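Local coordinates for 43.8 kDa insecticidal crystal protein (PDB 4JP0) that acts as one component of a binary insecticidal toxin active on western corn rootworm, whose larval midgut epithelium is probably the primary target, at residues A220-P223 / H224-K227; E362-E365 / E366-I370. All coordinates share one frame; numbering follows the deposited sequence.

Contact 1 of 2, residues A220-P223 / H224-K227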
ATOM      1  N   ALA A 220      18.130 -10.471 -33.164  1.00 28.25           N
ATOM      2  CA  ALA A 220      18.239 -10.316 -34.617  1.00 28.76           C
ATOM      3  C   ALA A 220      18.147 -11.686 -35.252  1.00 28.65           C
ATOM      4  O   ALA A 220      18.899 -12.592 -34.879  1.00 28.80           O
ATOM      5  CB  ALA A 220      19.553  -9.669 -34.982  1.00 28.43           C
ATOM      6  N   LEU A 221      17.240 -11.837 -36.208  1.00 28.03           N
ATOM      7  CA  LEU A 221      17.067 -13.101 -36.899  1.00 27.74           C
ATOM      8  C   LEU A 221      17.348 -13.019 -38.383  1.00 26.88           C
ATOM      9  O   LEU A 221      16.939 -12.073 -39.066  1.00 26.12           O
ATOM     10  CB  LEU A 221      15.648 -13.651 -36.712  1.00 27.89           C
ATOM     11  CG  LEU A 221      15.297 -14.052 -35.280  1.00 30.03           C
ATOM     12  CD1 LEU A 221      14.707 -12.880 -34.551  1.00 31.93           C
ATOM     13  CD2 LEU A 221      14.350 -15.221 -35.275  1.00 33.00           C
ATOM     14  N   ARG A 222      18.012 -14.044 -38.893  1.00 26.03           N
ATOM     15  CA  ARG A 222      18.204 -14.151 -40.325  1.00 26.10           C
ATOM     16  C   ARG A 222      16.971 -14.846 -40.918  1.00 25.95           C
ATOM     17  O   ARG A 222      16.102 -15.301 -40.181  1.00 24.79           O
ATOM     18  CB  ARG A 222      19.485 -14.947 -40.622  1.00 26.06           C
ATOM     19  CG  ARG A 222      20.697 -14.362 -39.887  1.00 27.44           C
ATOM     20  CD  ARG A 222      22.045 -14.682 -40.539  1.00 27.98           C
ATOM     21  NE  ARG A 222      22.322 -16.106 -40.608  1.00 28.02           N
ATOM     22  CZ  ARG A 222      23.456 -16.593 -41.113  1.00 27.88           C
ATOM     23  NH1 ARG A 222      24.373 -15.756 -41.543  1.00 27.27           N
ATOM     24  NH2 ARG A 222      23.683 -17.892 -41.197  1.00 25.57           N
ATOM     25  N   PRO A 223      16.875 -14.913 -42.240  1.00 27.28           N
ATOM     26  CA  PRO A 223      15.761 -15.627 -42.870  1.00 27.86           C
ATOM     27  C   PRO A 223      15.661 -17.080 -42.429  1.00 28.83           C
ATOM     28  O   PRO A 223      16.670 -17.786 -42.257  1.00 28.39           O
ATOM     29  CB  PRO A 223      16.097 -15.559 -44.376  1.00 28.54           C
ATOM     30  CG  PRO A 223      16.939 -14.344 -44.516  1.00 28.30           C
ATOM     31  CD  PRO A 223      17.772 -14.286 -43.232  1.00 26.38           C
ATOM     32  N   HIS A 224      14.421 -17.508 -42.211  1.00 30.30           N
ATOM     33  CA  HIS A 224      14.093 -18.919 -42.008  1.00 31.30           C
ATOM     34  C   HIS A 224      14.804 -19.550 -40.823  1.00 32.32           C
ATOM     35  O   HIS A 224      15.423 -20.595 -40.942  1.00 31.53           O
ATOM     36  CB  HIS A 224      14.357 -19.729 -43.299  1.00 31.76           C
ATOM     37  CG  HIS A 224      13.493 -19.324 -44.462  1.00 33.09           C
ATOM     38  ND1 HIS A 224      12.117 -19.431 -44.446  1.00 35.10           N
ATOM     39  CD2 HIS A 224      13.812 -18.793 -45.668  1.00 32.51           C
ATOM     40  CE1 HIS A 224      11.628 -18.996 -45.597  1.00 33.65           C
ATOM     41  NE2 HIS A 224      12.637 -18.605 -46.356  1.00 32.34           N
ATOM     42  N   GLU A 225      14.705 -18.927 -39.666  1.00 33.33           N
ATOM     43  CA  GLU A 225      15.340 -19.531 -38.509  1.00 34.83           C
ATOM     44  C   GLU A 225      14.586 -19.175 -37.253  1.00 34.59           C
ATOM     45  O   GLU A 225      13.891 -18.166 -37.215  1.00 33.98           O
ATOM     46  CB  GLU A 225      16.795 -19.077 -38.383  1.00 34.87           C
ATOM     47  CG  GLU A 225      16.973 -17.645 -37.880  1.00 36.43           C
ATOM     48  CD  GLU A 225      18.424 -17.395 -37.482  1.00 39.00           C
ATOM     49  OE1 GLU A 225      19.160 -18.409 -37.425  1.00 39.68           O
ATOM     50  OE2 GLU A 225      18.839 -16.230 -37.253  1.00 36.77           O
ATOM     51  N   LYS A 226      14.726 -20.037 -36.247  1.00 35.26           N
ATOM     52  CA  LYS A 226      14.186 -19.809 -34.920  1.00 36.61           C
ATOM     53  C   LYS A 226      15.411 -19.489 -34.084  1.00 36.32           C
ATOM     54  O   LYS A 226      16.503 -19.994 -34.345  1.00 35.40           O
ATOM     55  CB  LYS A 226      13.553 -21.084 -34.354  1.00 37.95           C
ATOM     56  CG  LYS A 226      12.612 -21.856 -35.305  1.00 41.54           C
ATOM     57  CD  LYS A 226      11.846 -22.941 -34.497  1.00 45.54           C
ATOM     58  CE  LYS A 226      10.581 -23.473 -35.208  1.00 46.19           C
ATOM     59  NZ  LYS A 226       9.829 -24.453 -34.336  1.00 46.30           N
ATOM     60  N   LYS A 227      15.251 -18.656 -33.075  1.00 36.67           N
ATOM     61  CA  LYS A 227      16.394 -18.315 -32.246  1.00 37.33           C
ATOM     62  C   LYS A 227      15.933 -18.349 -30.818  1.00 36.97           C
ATOM     63  O   LYS A 227      14.895 -17.799 -30.491  1.00 35.01           O
ATOM     64  CB  LYS A 227      16.915 -16.927 -32.608  1.00 38.30           C
ATOM     65  CG  LYS A 227      18.426 -16.816 -32.602  1.00 40.14           C
ATOM     66  CD  LYS A 227      18.872 -15.389 -32.854  1.00 43.62           C
ATOM     67  CE  LYS A 227      20.318 -15.333 -33.331  1.00 44.98           C
ATOM     68  NZ  LYS A 227      20.764 -13.919 -33.516  1.00 46.10           N
TER
HETATM   69  O   HOH W   1      20.521 -11.330 -31.864  1.00 33.84           O
HETATM   70  O   HOH W   2      21.254 -17.992 -39.168  1.00 34.88           O
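The carboxylate of Glu225 and the guanidinium of Arg222 are turned 39° against each other and do not touch; a water joins them instead. The His224 ring is approached obliquely by the carbonyl carbon of Pro223, with His224 CD2 about as near to that carbon as to Pro223 CB. Water 2 accepts from Arg222 NE at 2.6 Å and donates to Glu225 OE1 at 2.8 Å. The other carboxylate oxygen, Glu225 OE2, takes the backbone N-H of Arg222, 2.9 Å from Arg222 N and almost straight at 171°, met from above the carboxylate plane. Chi1 of 75° sets Glu225 CG between its own N and carbonyl carbon, 3.4 Å from Arg222 O, and the extended chain then carries the acid back across the turn. Two residues after Glu225, Lys227 reaches back in the same way: its straight chain slides past Leu221 CD2, and Lys227 NZ donates to Ala220 O at 2.7 Å, nearly along the C=O axis. Water 1 accepts from both Lys227 NZ and Ala220 N. This links strand 202-221 to strand 225-234, whose start is a G1 beta bulge, His224 and Glu225 both facing Asn301 of strand 292-301. Main-chain groups at and just past the end of one strand are thus held by charged side chains from the start of the next, and each carboxylate oxygen has its own donor, which would probably favour ionised Glu225.

Contact 2 of 2, residues E362-E365 / E366-I370; sequences EEVE and EITNI
Thr368 turns back over Val364 at the C-terminal end of helix 361-368, where an ST turn leads the chain out of the helix. Its CB stands 3.6 Å from Val364 O, and the two branches part from there. Chi1 of 62° puts OG1 between the backbone N and the carbonyl carbon, facing the preceding turn, and Thr368 OG1 donates to Val364 O at 2.8 Å from above the carbonyl plane. The methyl CG2 passes the same oxygen and ends 3.8 Å from Val364 CG1, the two side chains crossing at a slant. Val364 O is therefore gripped twice, since Thr368 N also donates to it, at 2.8 Å, from close to the line of the carbonyl bond. On its accepting side, Thr368 OG1 receives the N-H of Ile370 with an angle of 157°, which closes the ST turn.

Just before this the helix is regular: Glu366 N bonds to Glu362 O and Ile367 N to Glu363 O, with Ile367 CG1 3.2 Å from Glu363 O. The pattern fades at Asn369, whose phi is positive and whose N makes a weak bond to Glu365 O. Val364, Ile367 and Thr368 all touch Leu355 of helix 349-355, while Val364 and Ile370 meet Leu375 of helix 372-380, so the end of the helix and the residue pair after it pack against helices 349-355 and 372-380. Beyond the bend Ile370 O, buried with no hydrogen-bonding partner in the model, lies against Glu365: Glu365 CA makes a CA-H...O contact with Ile370 O at 3.3 Å.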
ATOM      1  N   GLU A 362      -2.335  -6.859 -51.433  1.00 32.11           N
ATOM      2  CA  GLU A 362      -1.641  -5.728 -52.044  1.00 32.94           C
ATOM      3  C   GLU A 362      -1.634  -4.533 -51.094  1.00 31.55           C
ATOM      4  O   GLU A 362      -0.649  -3.812 -51.024  1.00 31.11           O
ATOM      5  CB  GLU A 362      -2.231  -5.389 -53.428  1.00 33.37           C
ATOM      6  CG  GLU A 362      -1.701  -6.313 -54.528  1.00 40.24           C
ATOM      7  CD  GLU A 362      -2.655  -6.475 -55.710  1.00 46.53           C
ATOM      8  OE1 GLU A 362      -2.230  -6.257 -56.869  1.00 50.70           O
ATOM      9  OE2 GLU A 362      -3.833  -6.843 -55.486  1.00 50.30           O
ATOM     10  N   GLU A 363      -2.735  -4.316 -50.368  1.00 30.36           N
ATOM     11  CA  GLU A 363      -2.781  -3.206 -49.414  1.00 30.18           C
ATOM     12  C   GLU A 363      -1.785  -3.407 -48.275  1.00 29.66           C
ATOM     13  O   GLU A 363      -1.024  -2.520 -47.929  1.00 30.14           O
ATOM     14  CB  GLU A 363      -4.195  -3.016 -48.826  1.00 29.67           C
ATOM     15  CG  GLU A 363      -5.191  -2.452 -49.845  1.00 30.29           C
ATOM     16  CD  GLU A 363      -6.609  -2.297 -49.304  1.00 29.88           C
ATOM     17  OE1 GLU A 363      -6.945  -2.912 -48.248  1.00 25.77           O
ATOM     18  OE2 GLU A 363      -7.405  -1.568 -49.950  1.00 30.51           O
ATOM     19  N   VAL A 364      -1.808  -4.583 -47.674  1.00 28.63           N
ATOM     20  CA  VAL A 364      -0.876  -4.847 -46.591  1.00 28.54           C
ATOM     21  C   VAL A 364       0.572  -4.743 -47.081  1.00 29.12           C
ATOM     22  O   VAL A 364       1.427  -4.166 -46.412  1.00 28.49           O
ATOM     23  CB  VAL A 364      -1.160  -6.191 -45.952  1.00 28.06           C
ATOM     24  CG1 VAL A 364      -0.167  -6.464 -44.825  1.00 27.11           C
ATOM     25  CG2 VAL A 364      -2.604  -6.166 -45.419  1.00 27.01           C
ATOM     26  N   GLU A 365       0.827  -5.268 -48.268  1.00 29.89           N
ATOM     27  CA  GLU A 365       2.162  -5.215 -48.833  1.00 31.71           C
ATOM     28  C   GLU A 365       2.646  -3.775 -48.845  1.00 31.50           C
ATOM     29  O   GLU A 365       3.788  -3.490 -48.470  1.00 31.23           O
ATOM     30  CB  GLU A 365       2.160  -5.790 -50.247  1.00 31.83           C
ATOM     31  CG  GLU A 365       3.487  -5.708 -50.976  1.00 37.75           C
ATOM     32  CD  GLU A 365       3.353  -6.145 -52.425  1.00 44.45           C
ATOM     33  OE1 GLU A 365       2.899  -7.292 -52.664  1.00 46.60           O
ATOM     34  OE2 GLU A 365       3.677  -5.331 -53.325  1.00 47.21           O
ATOM     35  N   GLU A 366       1.759  -2.875 -49.280  1.00 32.01           N
ATOM     36  CA  GLU A 366       2.054  -1.448 -49.334  1.00 31.56           C
ATOM     37  C   GLU A 366       2.242  -0.837 -47.954  1.00 31.42           C
ATOM     38  O   GLU A 366       3.164  -0.044 -47.736  1.00 31.20           O
ATOM     39  CB  GLU A 366       0.936  -0.676 -50.069  1.00 32.31           C
ATOM     40  CG  GLU A 366       1.092   0.818 -49.866  1.00 33.36           C
ATOM     41  CD  GLU A 366       0.170   1.697 -50.711  1.00 32.72           C
ATOM     42  OE1 GLU A 366      -0.388   1.265 -51.771  1.00 30.13           O
ATOM     43  OE2 GLU A 366       0.027   2.860 -50.290  1.00 31.13           O
ATOM     44  N   ILE A 367       1.384  -1.209 -47.010  1.00 30.50           N
ATOM     45  CA  ILE A 367       1.437  -0.611 -45.678  1.00 31.03           C
ATOM     46  C   ILE A 367       2.655  -1.043 -44.869  1.00 31.23           C
ATOM     47  O   ILE A 367       3.247  -0.240 -44.128  1.00 31.97           O
ATOM     48  CB  ILE A 367       0.176  -0.983 -44.891  1.00 31.38           C
ATOM     49  CG1 ILE A 367      -1.058  -0.343 -45.543  1.00 32.06           C
ATOM     50  CG2 ILE A 367       0.329  -0.584 -43.395  1.00 32.79           C
ATOM     51  CD1 ILE A 367      -2.366  -0.868 -45.002  1.00 31.33           C
ATOM     52  N   THR A 368       3.040  -2.306 -45.003  1.00 29.94           N
ATOM     53  CA  THR A 368       4.072  -2.847 -44.104  1.00 30.36           C
ATOM     54  C   THR A 368       5.414  -3.042 -44.732  1.00 31.18           C
ATOM     55  O   THR A 368       6.384  -3.328 -44.028  1.00 30.69           O
ATOM     56  CB  THR A 368       3.649  -4.209 -43.615  1.00 29.67           C
ATOM     57  OG1 THR A 368       3.525  -5.081 -44.747  1.00 25.65           O
ATOM     58  CG2 THR A 368       2.247  -4.147 -43.005  1.00 29.43           C
ATOM     59  N   ASN A 369       5.466  -2.929 -46.053  1.00 32.33           N
ATOM     60  CA  ASN A 369       6.686  -3.194 -46.808  1.00 33.86           C
ATOM     61  C   ASN A 369       7.014  -4.664 -46.879  1.00 33.65           C
ATOM     62  O   ASN A 369       8.091  -5.040 -47.344  1.00 33.74           O
ATOM     63  CB  ASN A 369       7.869  -2.461 -46.209  1.00 34.67           C
ATOM     64  CG  ASN A 369       8.078  -1.119 -46.832  1.00 38.67           C
ATOM     65  OD1 ASN A 369       7.369  -0.156 -46.516  1.00 41.85           O
ATOM     66  ND2 ASN A 369       9.069  -1.030 -47.728  1.00 43.00           N
ATOM     67  N   ILE A 370       6.093  -5.503 -46.421  1.00 32.60           N
ATOM     68  CA  ILE A 370       6.313  -6.950 -46.487  1.00 31.66           C
ATOM     69  C   ILE A 370       5.761  -7.552 -47.797  1.00 31.92           C
ATOM     70  O   ILE A 370       4.600  -7.344 -48.119  1.00 32.03           O
ATOM     71  CB  ILE A 370       5.673  -7.597 -45.266  1.00 30.27           C
ATOM     72  CG1 ILE A 370       6.315  -7.051 -43.981  1.00 31.28           C
ATOM     73  CG2 ILE A 370       5.809  -9.080 -45.305  1.00 30.67           C
ATOM     74  CD1 ILE A 370       5.542  -7.476 -42.714  1.00 29.28           C
TER

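Both contacts lie far from the chain's centre and on the same side of it, 44 Å out for contact 1 and 48 Å for contact 2. Their centres are 21 Å apart and their nearest atoms about 12 Å. Contact 1 comes first along the chain, between strands 202-221 and 225-234, within the range of the P42 insecticidal crystal toxin family. Strands 202-221 and 327-346 both pair with strand 307-323 in one four-stranded antiparallel sheet; the first leads into contact 1, and the chain reaches contact 2, in helix 361-368, after the second, by way of helix 349-355. One end of this elongated toxin component thus combines a strand-to-strand turn with a G1 bulge and C-terminal helices.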